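Local coordinates for protein ferritin (Mycoplasma penetrans, PDB 7DIE) that forms a 24-subunit cage that binds ferric iron and, as in other ferritins, probably oxidises incoming ferrous iron and stores it, at residues R11-V16 with V71-K76; S54-A59 with K100-V105; M61-K66 with F125-W130; W146-S151 with E160-K165. All coordinates share one frame; numbering follows the deposited sequence. Where two conformers were deposited one is given.

Contact 1. Residues R11-V16 with V71-K76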
# COMPACT_ATOMS: atom_id res chain seq x y z
N ARG A 11 -57.69 -15.35 -9.53
CA ARG A 11 -57.47 -15.84 -10.86
C ARG A 11 -56.06 -15.53 -11.36
O ARG A 11 -55.43 -16.38 -11.92
CB ARG A 11 -58.42 -15.21 -11.83
CG ARG A 11 -59.76 -15.85 -11.81
CD ARG A 11 -59.67 -17.21 -12.42
NE ARG A 11 -60.95 -17.83 -12.32
CZ ARG A 11 -61.48 -18.60 -13.26
NH1 ARG A 11 -62.68 -19.10 -13.05
NH2 ARG A 11 -60.81 -18.88 -14.37
N ILE A 12 -55.61 -14.31 -11.17
CA ILE A 12 -54.31 -13.90 -11.63
C ILE A 12 -53.24 -14.57 -10.78
O ILE A 12 -52.22 -15.04 -11.30
CB ILE A 12 -54.19 -12.36 -11.63
CG1 ILE A 12 -55.35 -11.75 -12.42
CG2 ILE A 12 -52.82 -11.93 -12.18
CD1 ILE A 12 -55.42 -12.20 -13.86
N MET A 13 -53.47 -14.67 -9.47
CA MET A 13 -52.47 -15.30 -8.61
C MET A 13 -52.34 -16.79 -8.92
O MET A 13 -51.24 -17.34 -8.86
CB MET A 13 -52.79 -15.07 -7.14
CG MET A 13 -52.74 -13.63 -6.71
SD MET A 13 -51.14 -12.83 -6.96
CE MET A 13 -51.32 -12.02 -8.45
N ASP A 14 -53.45 -17.45 -9.25
CA ASP A 14 -53.35 -18.84 -9.69
C ASP A 14 -52.51 -18.96 -10.96
O ASP A 14 -51.80 -19.95 -11.14
CB ASP A 14 -54.74 -19.42 -9.94
CG ASP A 14 -55.46 -19.79 -8.66
OD1 ASP A 14 -54.87 -19.72 -7.56
OD2 ASP A 14 -56.64 -20.17 -8.77
N LEU A 15 -52.62 -17.99 -11.88
CA LEU A 15 -51.78 -18.02 -13.07
C LEU A 15 -50.31 -17.82 -12.73
O LEU A 15 -49.43 -18.41 -13.37
CB LEU A 15 -52.21 -16.93 -14.06
CG LEU A 15 -53.49 -17.24 -14.85
CD1 LEU A 15 -53.83 -16.06 -15.74
CD2 LEU A 15 -53.31 -18.49 -15.68
N VAL A 16 -50.01 -16.96 -11.75
CA VAL A 16 -48.61 -16.80 -11.33
C VAL A 16 -48.10 -18.11 -10.74
O VAL A 16 -47.00 -18.56 -11.05
CB VAL A 16 -48.48 -15.64 -10.32
CG1 VAL A 16 -47.06 -15.59 -9.76
CG2 VAL A 16 -48.84 -14.30 -10.98
N VAL A 71 -47.23 -9.74 -2.18
CA VAL A 71 -48.66 -9.45 -2.26
C VAL A 71 -49.48 -10.47 -1.46
O VAL A 71 -50.68 -10.62 -1.71
CB VAL A 71 -49.13 -9.35 -3.72
CG1 VAL A 71 -48.48 -8.12 -4.39
CG2 VAL A 71 -48.78 -10.60 -4.51
N ASP A 72 -48.85 -11.16 -0.50
CA ASP A 72 -49.54 -12.03 0.47
C ASP A 72 -50.34 -13.15 -0.20
O ASP A 72 -51.35 -13.59 0.34
CB ASP A 72 -50.48 -11.24 1.39
CG ASP A 72 -49.74 -10.35 2.38
OD1 ASP A 72 -48.54 -10.57 2.64
OD2 ASP A 72 -50.39 -9.41 2.89
N SER A 73 -49.91 -13.62 -1.37
CA SER A 73 -50.63 -14.69 -2.05
C SER A 73 -49.91 -16.03 -1.90
O SER A 73 -48.70 -16.08 -1.64
CB SER A 73 -50.80 -14.36 -3.53
OG SER A 73 -51.55 -13.17 -3.63
N ILE A 74 -50.66 -17.11 -2.12
CA ILE A 74 -50.22 -18.46 -1.78
C ILE A 74 -49.75 -19.19 -3.03
O ILE A 74 -50.48 -19.28 -4.03
CB ILE A 74 -51.36 -19.25 -1.09
CG1 ILE A 74 -51.82 -18.54 0.18
CG2 ILE A 74 -50.93 -20.69 -0.80
CD1 ILE A 74 -50.74 -18.24 1.17
N LEU A 75 -48.53 -19.73 -2.98
CA LEU A 75 -48.00 -20.55 -4.07
C LEU A 75 -48.46 -21.99 -3.91
O LEU A 75 -48.26 -22.61 -2.87
CB LEU A 75 -46.47 -20.51 -4.07
CG LEU A 75 -45.74 -21.51 -4.96
CD1 LEU A 75 -46.04 -21.19 -6.42
CD2 LEU A 75 -44.22 -21.41 -4.71
N LYS A 76 -49.05 -22.54 -4.97
CA LYS A 76 -49.52 -23.92 -4.97
C LYS A 76 -48.70 -24.73 -5.97
O LYS A 76 -48.74 -24.46 -7.17
CB LYS A 76 -51.01 -23.97 -5.34
CG LYS A 76 -51.91 -23.06 -4.49
CD LYS A 76 -53.06 -22.47 -5.31
CE LYS A 76 -53.96 -21.57 -4.47
NZ LYS A 76 -55.11 -21.02 -5.25

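Contact 2. Residues S54-A59 with K100-V105. With FE (Fe (III) ion), chain G.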
# COMPACT_ATOMS: atom_id res chain seq x y z
N SER A 54 -30.53 -24.94 -12.86
CA SER A 54 -30.18 -24.12 -11.70
C SER A 54 -30.64 -22.68 -11.89
O SER A 54 -31.08 -22.03 -10.94
CB SER A 54 -28.67 -24.17 -11.45
OG SER A 54 -28.27 -25.52 -11.23
N ASP A 55 -30.53 -22.16 -13.12
CA ASP A 55 -31.00 -20.80 -13.38
C ASP A 55 -32.51 -20.68 -13.19
O ASP A 55 -33.00 -19.69 -12.63
CB ASP A 55 -30.62 -20.36 -14.80
CG ASP A 55 -31.34 -19.08 -15.22
OD1 ASP A 55 -31.02 -18.02 -14.64
OD2 ASP A 55 -32.23 -19.12 -16.10
N LYS A 56 -33.27 -21.68 -13.64
CA LYS A 56 -34.71 -21.65 -13.38
C LYS A 56 -34.98 -21.53 -11.88
O LYS A 56 -35.86 -20.78 -11.46
CB LYS A 56 -35.40 -22.90 -13.94
CG LYS A 56 -35.40 -23.01 -15.47
CD LYS A 56 -35.99 -21.76 -16.13
CE LYS A 56 -36.19 -21.94 -17.65
NZ LYS A 56 -36.85 -20.73 -18.27
N GLN A 57 -34.22 -22.26 -11.06
CA GLN A 57 -34.42 -22.17 -9.61
C GLN A 57 -34.04 -20.79 -9.09
O GLN A 57 -34.80 -20.15 -8.37
CB GLN A 57 -33.60 -23.23 -8.89
CG GLN A 57 -33.91 -24.68 -9.24
CD GLN A 57 -32.85 -25.61 -8.69
OE1 GLN A 57 -31.68 -25.25 -8.63
NE2 GLN A 57 -33.26 -26.80 -8.24
N SER A 58 -32.82 -20.35 -9.40
CA SER A 58 -32.27 -19.20 -8.71
C SER A 58 -32.77 -17.87 -9.25
O SER A 58 -32.74 -16.86 -8.53
CB SER A 58 -30.74 -19.25 -8.78
OG SER A 58 -30.32 -19.00 -10.11
N ALA A 59 -33.22 -17.84 -10.50
CA ALA A 59 -33.63 -16.58 -11.10
C ALA A 59 -35.12 -16.51 -11.39
O ALA A 59 -35.72 -15.45 -11.23
CB ALA A 59 -32.86 -16.34 -12.41
N LYS A 100 -38.94 -28.00 -26.93
CA LYS A 100 -40.39 -27.98 -26.70
C LYS A 100 -40.71 -27.42 -25.32
O LYS A 100 -41.66 -26.64 -25.16
CB LYS A 100 -40.97 -29.39 -26.83
CG LYS A 100 -41.01 -29.93 -28.24
CD LYS A 100 -41.48 -31.39 -28.25
CE LYS A 100 -40.91 -32.12 -29.46
NZ LYS A 100 -40.89 -33.60 -29.27
N MET A 101 -39.93 -27.80 -24.32
CA MET A 101 -40.20 -27.35 -22.95
C MET A 101 -40.00 -25.85 -22.82
O MET A 101 -40.86 -25.14 -22.29
CB MET A 101 -39.28 -28.08 -21.98
CG MET A 101 -39.42 -27.62 -20.54
SD MET A 101 -40.93 -28.30 -19.82
CE MET A 101 -41.87 -26.83 -19.43
N GLU A 102 -38.85 -25.33 -23.28
CA GLU A 102 -38.60 -23.90 -23.11
C GLU A 102 -39.59 -23.09 -23.92
O GLU A 102 -40.01 -22.01 -23.50
CB GLU A 102 -37.16 -23.56 -23.50
CG GLU A 102 -36.72 -22.21 -22.96
CD GLU A 102 -36.83 -22.13 -21.44
OE1 GLU A 102 -36.38 -23.06 -20.75
OE2 GLU A 102 -37.34 -21.12 -20.94
N SER A 103 -39.99 -23.60 -25.08
CA SER A 103 -41.00 -22.90 -25.84
C SER A 103 -42.31 -22.81 -25.06
O SER A 103 -42.99 -21.77 -25.10
CB SER A 103 -41.19 -23.58 -27.21
OG SER A 103 -42.22 -22.92 -27.92
N LYS A 104 -42.65 -23.85 -24.29
CA LYS A 104 -43.84 -23.77 -23.46
C LYS A 104 -43.67 -22.80 -22.29
O LYS A 104 -44.64 -22.15 -21.89
CB LYS A 104 -44.24 -25.15 -22.92
CG LYS A 104 -44.71 -26.12 -23.99
CD LYS A 104 -44.97 -27.51 -23.40
CE LYS A 104 -45.42 -28.51 -24.47
NZ LYS A 104 -46.65 -28.08 -25.21
N VAL A 105 -42.46 -22.72 -21.71
CA VAL A 105 -42.21 -21.69 -20.70
C VAL A 105 -42.52 -20.31 -21.28
O VAL A 105 -43.21 -19.50 -20.65
CB VAL A 105 -40.76 -21.74 -20.20
CG1 VAL A 105 -40.50 -20.58 -19.23
CG2 VAL A 105 -40.45 -23.05 -19.54
FE FE G . -33.27 -17.55 -17.40
O HOH W 1 -32.12 -16.08 -15.92

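Contact 3. Residues M61-K66 with F125-W130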
# COMPACT_ATOMS: atom_id res chain seq x y z
N MET A 61 -37.96 -19.11 -10.47
CA MET A 61 -38.80 -19.52 -9.34
C MET A 61 -38.61 -18.59 -8.15
O MET A 61 -39.58 -18.28 -7.45
CB MET A 61 -38.47 -20.97 -8.97
CG MET A 61 -38.86 -21.95 -10.06
SD MET A 61 -37.91 -23.48 -10.11
CE MET A 61 -38.06 -23.99 -8.43
N SER A 62 -37.38 -18.13 -7.90
CA SER A 62 -37.14 -17.25 -6.75
C SER A 62 -37.89 -15.93 -6.91
O SER A 62 -38.48 -15.44 -5.95
CB SER A 62 -35.64 -16.98 -6.58
OG SER A 62 -35.13 -16.28 -7.71
N ARG A 63 -37.88 -15.35 -8.12
CA ARG A 63 -38.61 -14.09 -8.33
C ARG A 63 -40.11 -14.30 -8.18
O ARG A 63 -40.81 -13.43 -7.64
CB ARG A 63 -38.29 -13.50 -9.71
CG ARG A 63 -36.98 -12.71 -9.79
CD ARG A 63 -36.73 -12.22 -11.23
NE ARG A 63 -35.58 -11.32 -11.31
CZ ARG A 63 -34.32 -11.73 -11.30
NH1 ARG A 63 -34.02 -13.03 -11.21
NH2 ARG A 63 -33.33 -10.84 -11.38
N LEU A 64 -40.63 -15.45 -8.62
CA LEU A 64 -42.08 -15.68 -8.53
C LEU A 64 -42.52 -15.87 -7.09
O LEU A 64 -43.51 -15.28 -6.66
CB LEU A 64 -42.48 -16.90 -9.38
CG LEU A 64 -42.26 -16.71 -10.88
CD1 LEU A 64 -42.27 -18.04 -11.61
CD2 LEU A 64 -43.32 -15.78 -11.46
N VAL A 65 -41.79 -16.68 -6.31
CA VAL A 65 -42.23 -16.86 -4.93
C VAL A 65 -42.05 -15.57 -4.13
O VAL A 65 -42.86 -15.27 -3.25
CB VAL A 65 -41.53 -18.07 -4.26
CG1 VAL A 65 -40.06 -17.81 -4.05
CG2 VAL A 65 -42.21 -18.37 -2.93
N LYS A 66 -41.01 -14.78 -4.43
CA LYS A 66 -40.82 -13.51 -3.73
C LYS A 66 -41.94 -12.53 -4.04
O LYS A 66 -42.39 -11.79 -3.16
CB LYS A 66 -39.48 -12.88 -4.12
CG LYS A 66 -38.24 -13.54 -3.50
CD LYS A 66 -37.01 -12.60 -3.57
CE LYS A 66 -35.68 -13.37 -3.48
NZ LYS A 66 -34.58 -12.80 -4.35
N PHE A 125 -48.38 -7.54 -14.10
CA PHE A 125 -47.81 -7.21 -15.41
C PHE A 125 -46.38 -6.70 -15.28
O PHE A 125 -45.49 -7.11 -16.04
CB PHE A 125 -48.70 -6.18 -16.12
CG PHE A 125 -48.19 -5.78 -17.50
CD1 PHE A 125 -48.34 -6.63 -18.58
CD2 PHE A 125 -47.56 -4.55 -17.69
CE1 PHE A 125 -47.88 -6.26 -19.84
CE2 PHE A 125 -47.09 -4.18 -18.94
CZ PHE A 125 -47.25 -5.03 -20.02
N GLU A 126 -46.13 -5.83 -14.30
CA GLU A 126 -44.79 -5.28 -14.09
C GLU A 126 -43.80 -6.38 -13.71
O GLU A 126 -42.69 -6.46 -14.26
CB GLU A 126 -44.86 -4.18 -13.02
CG GLU A 126 -43.60 -3.29 -12.88
CD GLU A 126 -42.39 -4.03 -12.26
OE1 GLU A 126 -42.59 -4.92 -11.39
OE2 GLU A 126 -41.23 -3.71 -12.66
N ARG A 127 -44.19 -7.26 -12.79
CA ARG A 127 -43.30 -8.35 -12.39
C ARG A 127 -43.01 -9.29 -13.55
O ARG A 127 -41.91 -9.86 -13.65
CB ARG A 127 -43.90 -9.12 -11.19
CG ARG A 127 -43.22 -10.48 -10.87
CD ARG A 127 -41.80 -10.31 -10.24
NE ARG A 127 -40.82 -9.76 -11.19
CZ ARG A 127 -39.58 -9.40 -10.88
NH1 ARG A 127 -39.14 -9.55 -9.64
NH2 ARG A 127 -38.78 -8.88 -11.81
N MET A 128 -43.95 -9.44 -14.48
CA MET A 128 -43.73 -10.35 -15.59
C MET A 128 -42.77 -9.80 -16.63
O MET A 128 -42.28 -10.58 -17.46
CB MET A 128 -45.07 -10.70 -16.26
CG MET A 128 -45.98 -11.57 -15.36
SD MET A 128 -45.19 -13.07 -14.72
CE MET A 128 -44.80 -13.98 -16.21
N GLN A 129 -42.47 -8.49 -16.61
CA GLN A 129 -41.61 -7.93 -17.66
C GLN A 129 -40.22 -8.55 -17.64
O GLN A 129 -39.63 -8.80 -18.70
CB GLN A 129 -41.52 -6.41 -17.52
CG GLN A 129 -42.87 -5.69 -17.77
CD GLN A 129 -43.56 -6.19 -19.02
OE1 GLN A 129 -43.08 -5.97 -20.12
NE2 GLN A 129 -44.69 -6.88 -18.85
N TRP A 130 -39.68 -8.84 -16.45
CA TRP A 130 -38.39 -9.52 -16.39
C TRP A 130 -38.45 -10.86 -17.12
O TRP A 130 -37.49 -11.26 -17.79
CB TRP A 130 -37.97 -9.75 -14.92
CG TRP A 130 -36.61 -10.42 -14.81
CD1 TRP A 130 -35.39 -9.79 -14.72
CD2 TRP A 130 -36.33 -11.83 -14.82
NE1 TRP A 130 -34.38 -10.72 -14.65
CE2 TRP A 130 -34.93 -11.98 -14.72
CE3 TRP A 130 -37.12 -12.98 -14.91
CZ2 TRP A 130 -34.30 -13.23 -14.71
CZ3 TRP A 130 -36.50 -14.23 -14.90
CH2 TRP A 130 -35.10 -14.34 -14.80
O HOH W 2 -39.96 -10.83 -7.27
O HOH W 3 -36.00 -8.44 -11.06

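Contact 4. Residues W146-S151 with E160-K165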
# COMPACT_ATOMS: atom_id res chain seq x y z
N TRP A 146 -29.74 -26.73 -29.71
CA TRP A 146 -30.49 -27.53 -30.67
C TRP A 146 -29.89 -27.41 -32.07
O TRP A 146 -29.69 -28.42 -32.77
CB TRP A 146 -31.97 -27.09 -30.66
CG TRP A 146 -32.88 -27.96 -31.49
CD1 TRP A 146 -33.69 -28.97 -31.04
CD2 TRP A 146 -33.08 -27.89 -32.91
NE1 TRP A 146 -34.38 -29.53 -32.10
CE2 TRP A 146 -34.02 -28.89 -33.25
CE3 TRP A 146 -32.56 -27.08 -33.93
CZ2 TRP A 146 -34.44 -29.10 -34.57
CZ3 TRP A 146 -32.97 -27.29 -35.24
CH2 TRP A 146 -33.90 -28.30 -35.55
N THR A 147 -29.57 -26.19 -32.50
CA THR A 147 -28.94 -25.97 -33.80
C THR A 147 -27.62 -26.73 -33.90
O THR A 147 -27.35 -27.38 -34.93
CB THR A 147 -28.70 -24.48 -34.03
OG1 THR A 147 -29.96 -23.80 -34.12
CG2 THR A 147 -27.94 -24.25 -35.34
N TYR A 148 -26.78 -26.67 -32.86
CA TYR A 148 -25.50 -27.37 -32.94
C TYR A 148 -25.69 -28.86 -33.12
O TYR A 148 -25.04 -29.48 -33.97
CB TYR A 148 -24.65 -27.13 -31.69
CG TYR A 148 -24.38 -25.68 -31.36
CD1 TYR A 148 -24.29 -24.73 -32.37
CD2 TYR A 148 -24.23 -25.26 -30.04
CE1 TYR A 148 -24.05 -23.41 -32.07
CE2 TYR A 148 -23.99 -23.94 -29.74
CZ TYR A 148 -23.89 -23.02 -30.76
OH TYR A 148 -23.66 -21.70 -30.47
N VAL A 149 -26.57 -29.47 -32.32
CA VAL A 149 -26.67 -30.93 -32.39
C VAL A 149 -27.42 -31.40 -33.63
O VAL A 149 -27.30 -32.58 -34.00
CB VAL A 149 -27.32 -31.54 -31.13
CG1 VAL A 149 -26.59 -31.09 -29.86
CG2 VAL A 149 -28.80 -31.24 -31.06
N HIS A 150 -28.19 -30.53 -34.28
CA HIS A 150 -28.91 -30.93 -35.48
C HIS A 150 -28.18 -30.54 -36.76
O HIS A 150 -28.66 -30.87 -37.85
CB HIS A 150 -30.31 -30.33 -35.47
CG HIS A 150 -31.27 -31.15 -34.67
ND1 HIS A 150 -31.53 -30.90 -33.34
CD2 HIS A 150 -31.98 -32.26 -34.99
CE1 HIS A 150 -32.38 -31.81 -32.88
NE2 HIS A 150 -32.67 -32.65 -33.87
N SER A 151 -27.03 -29.90 -36.66
CA SER A 151 -26.33 -29.45 -37.86
C SER A 151 -25.76 -30.65 -38.61
O SER A 151 -25.28 -31.61 -37.99
CB SER A 151 -25.21 -28.49 -37.48
OG SER A 151 -25.74 -27.21 -37.23
N GLU A 160 -19.61 -31.22 -28.12
CA GLU A 160 -19.07 -31.01 -26.78
C GLU A 160 -18.20 -29.76 -26.72
O GLU A 160 -18.27 -28.98 -25.76
CB GLU A 160 -18.26 -32.25 -26.37
CG GLU A 160 -19.16 -33.38 -25.86
CD GLU A 160 -19.79 -33.02 -24.53
OE1 GLU A 160 -19.10 -33.07 -23.50
OE2 GLU A 160 -20.98 -32.65 -24.51
N ASN A 161 -17.38 -29.56 -27.72
CA ASN A 161 -16.54 -28.41 -27.75
C ASN A 161 -17.30 -27.10 -27.78
O ASN A 161 -17.00 -26.22 -27.06
CB ASN A 161 -15.59 -28.45 -28.94
CG ASN A 161 -14.39 -29.32 -28.70
OD1 ASN A 161 -13.75 -29.71 -29.62
ND2 ASN A 161 -14.11 -29.62 -27.50
N ILE A 162 -18.27 -26.97 -28.65
CA ILE A 162 -18.96 -25.68 -28.77
C ILE A 162 -19.90 -25.45 -27.59
O ILE A 162 -20.04 -24.32 -27.10
CB ILE A 162 -19.69 -25.55 -30.13
CG1 ILE A 162 -20.14 -24.10 -30.35
CG2 ILE A 162 -20.88 -26.50 -30.23
CD1 ILE A 162 -20.25 -23.73 -31.81
N VAL A 163 -20.54 -26.51 -27.09
CA VAL A 163 -21.40 -26.34 -25.92
C VAL A 163 -20.57 -25.98 -24.70
O VAL A 163 -21.02 -25.20 -23.85
CB VAL A 163 -22.24 -27.61 -25.69
CG1 VAL A 163 -23.00 -27.51 -24.35
CG2 VAL A 163 -23.21 -27.82 -26.86
N GLY A 164 -19.34 -26.50 -24.61
CA GLY A 164 -18.46 -26.13 -23.51
C GLY A 164 -18.20 -24.64 -23.44
O GLY A 164 -17.95 -24.10 -22.36
N LYS A 165 -18.28 -23.95 -24.57
CA LYS A 165 -18.05 -22.51 -24.59
C LYS A 165 -19.23 -21.70 -24.06
O LYS A 165 -19.10 -20.49 -23.89
CB LYS A 165 -17.65 -22.09 -26.01
CG LYS A 165 -16.26 -22.60 -26.34
CD LYS A 165 -15.92 -22.65 -27.82
CE LYS A 165 -14.41 -22.68 -28.01
NZ LYS A 165 -13.96 -23.55 -29.13

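Contact 1. Residues R11-V16 with V71-K76
Met13 of helix 10-39 rests its bent side chain against Ser73, in the loop that leaves helix 43-70 through a Schellman motif at one end of the ferritin four-helix bundle. This is the tightly packed part of the contact. CG of Met13 comes within 3.3 Å of Ser73 OG, and its SD lies 4.1 Å from Val71 CG2. The bend at chi2 (-59°) brings the methionine sulfur alongside Ser73, SD to OG 3.4 Å. Asp72, at positive phi, is the C-prime residue; the turn it makes carries Ser73 round to meet the methionine.

The looser side lies where partly exposed Asp14 and Lys76 reach for each other. Leu75 hydrogen-bonds through its backbone N and O to Thr35 and His32 of a neighbouring subunit, and Lys76 N bonds to Ser17 OG of its own chain. Lys76 turns once, at chi2 (145°), and then runs straight to its ammonium, which forms a salt bridge of 2.7 Å from NZ to Asp14 OD1, meeting that oxygen on its syn side, 20° out of the carboxylate plane.

Contact 2. Residues S54-A59 with K100-V105
Lys56 NZ is gripped by three acidic groups in the middle of the bundle. Across this contact it makes a salt bridge with Glu102, NZ to OE2 at 2.7 Å, using the syn lone pair of that oxygen; a second salt bridge goes to Glu23 of helix 10-39, and a hydrogen bond to Asp138 of helix 122-150. One ammonium group thus ties together all four long helices of the chain.

The two side chains come from opposite directions. Lys56 bends at chi2 (-55°) and is then extended to its end, while Glu102 folds at chi2 (57°) to present its carboxylate. The other oxygen of Glu102, OE1, sits 3.3 Å from Lys56 CE and is hydrogen-bonded to Tyr30 OH, so both oxygens of this buried carboxylate have a partner. Val105 adds the apolar flank, with CG1 3.8 Å from Lys56 NZ.

Next to the lysine in sequence, Asp55 in the conformer given binds the ferric ion through OD2 at 2.3 Å. Its OD1 accepts a hydrogen bond of 2.6 Å from water 1, itself a ligand of the same iron. His60, Asp134 and Asp138 supply the protein's other ligands. Lys56 shares Asp138 OD2 with the iron, which makes it a second-shell group of the site, and its positive charge probably helps to offset the carboxylates there.

Contact 3. Residues M61-K66 with F125-W130
Arg63 lays its guanidinium flat on the indole of Trp130, the planes only 7° apart and the centres separated by 3.7 Å. CZ stands over the five-membered ring, 26° off the normal, in a cation-pi interaction. Further back along the same side chain, CD of Arg63 sits 3.8 Å from the centroid of the six-membered ring of Trp130 as a CH-pi contact. NH2 of Arg63 and NE1 of Trp130 approach to 3.4 Å, but both are donors and the closeness belongs to the stack. The arginine chain is extended from CG to NE, which lets it run across the indole at about a right angle.

Arg127 closes the first shell. Its guanidinium, turned 73° from that of Arg63, places one face over Arg63 CD, with NH1 3.8 Å from Arg63 CG. Water probably eases the closeness of the two positive groups: water 3 accepts from Arg63 NE and Arg127 NH2, each at 2.9 Å, and water 2 links Arg127 NH1 to the backbone O of Arg63.

In the second shell, Ala59 O receives a hydrogen bond from Arg63 NH1 and fixes the far end of the stacked group. The indole also meets the iron ligand His60 edge to face. The whole arrangement bridges the surface between helices 43-70 and 122-150, while inside the bundle Leu64 packs on helix 10-39 and Met128 on helix 91-118.

Contact 4. Residues W146-S151 with E160-K165
Tyr148 and Ile162 make the main apolar meeting between helix 122-150 and the short helix 156-164. The isoleucine lies over one face of the tyrosine ring, crossing it at about a right angle. Its CG2 methyl forms a CH-pi contact 4.0 Å from the ring centroid, 28° off the normal, and touches Tyr148 CD2 at 3.6 Å. With chi1 -168° and an extended chi2 (153°), Ile162 CD1 runs along the same face to 3.8 Å from Tyr148 CE1. Val163 comes instead at the ring's edge, its CG2 4.2 Å from Tyr148 CD2.

Polar bonds inside the end of the longer helix include Ser151 OG to Thr147 O at 2.8 Å and His150 ND1 to Trp146 O at 3.1 Å. His150 ND1 lies over the face of the Trp146 indole. On the shorter helix, the Glu160 carboxylate takes the backbone N atoms of Asn44 and Val45.

Ile157 of a neighbouring subunit packs on Tyr148, and Ile162 of another on Asn161. The tyrosine side chain lies about 3 Å from a bound ferric ion and about 4 Å from the side chain of Asp144. A short fifth helix folded back against the end of the four-helix bundle, where subunits meet, is the familiar C-terminal arrangement of ferritins.

In the fold
The contacts run nearly the length of the four-helix bundle. Contacts 1 and 4 occupy opposite ends, their centres about 38 Å apart, while contact 2 lies about 1 Å from the centre of the chain and contact 3 between it and contact 1. Helix 43-70 serves both contacts 2 and 3, which join through a probable hydrogen bond from Met61 N to Lys56 O; contact 3 also packs on contact 1 through Leu64 and Val16. Along the chain contacts 1, 2 and 3 interleave, and contact 4 follows all three. The iron site thus sits mid-bundle, with other subunits packing along the bundle as well as at its ends, as suits a 24-chain cage.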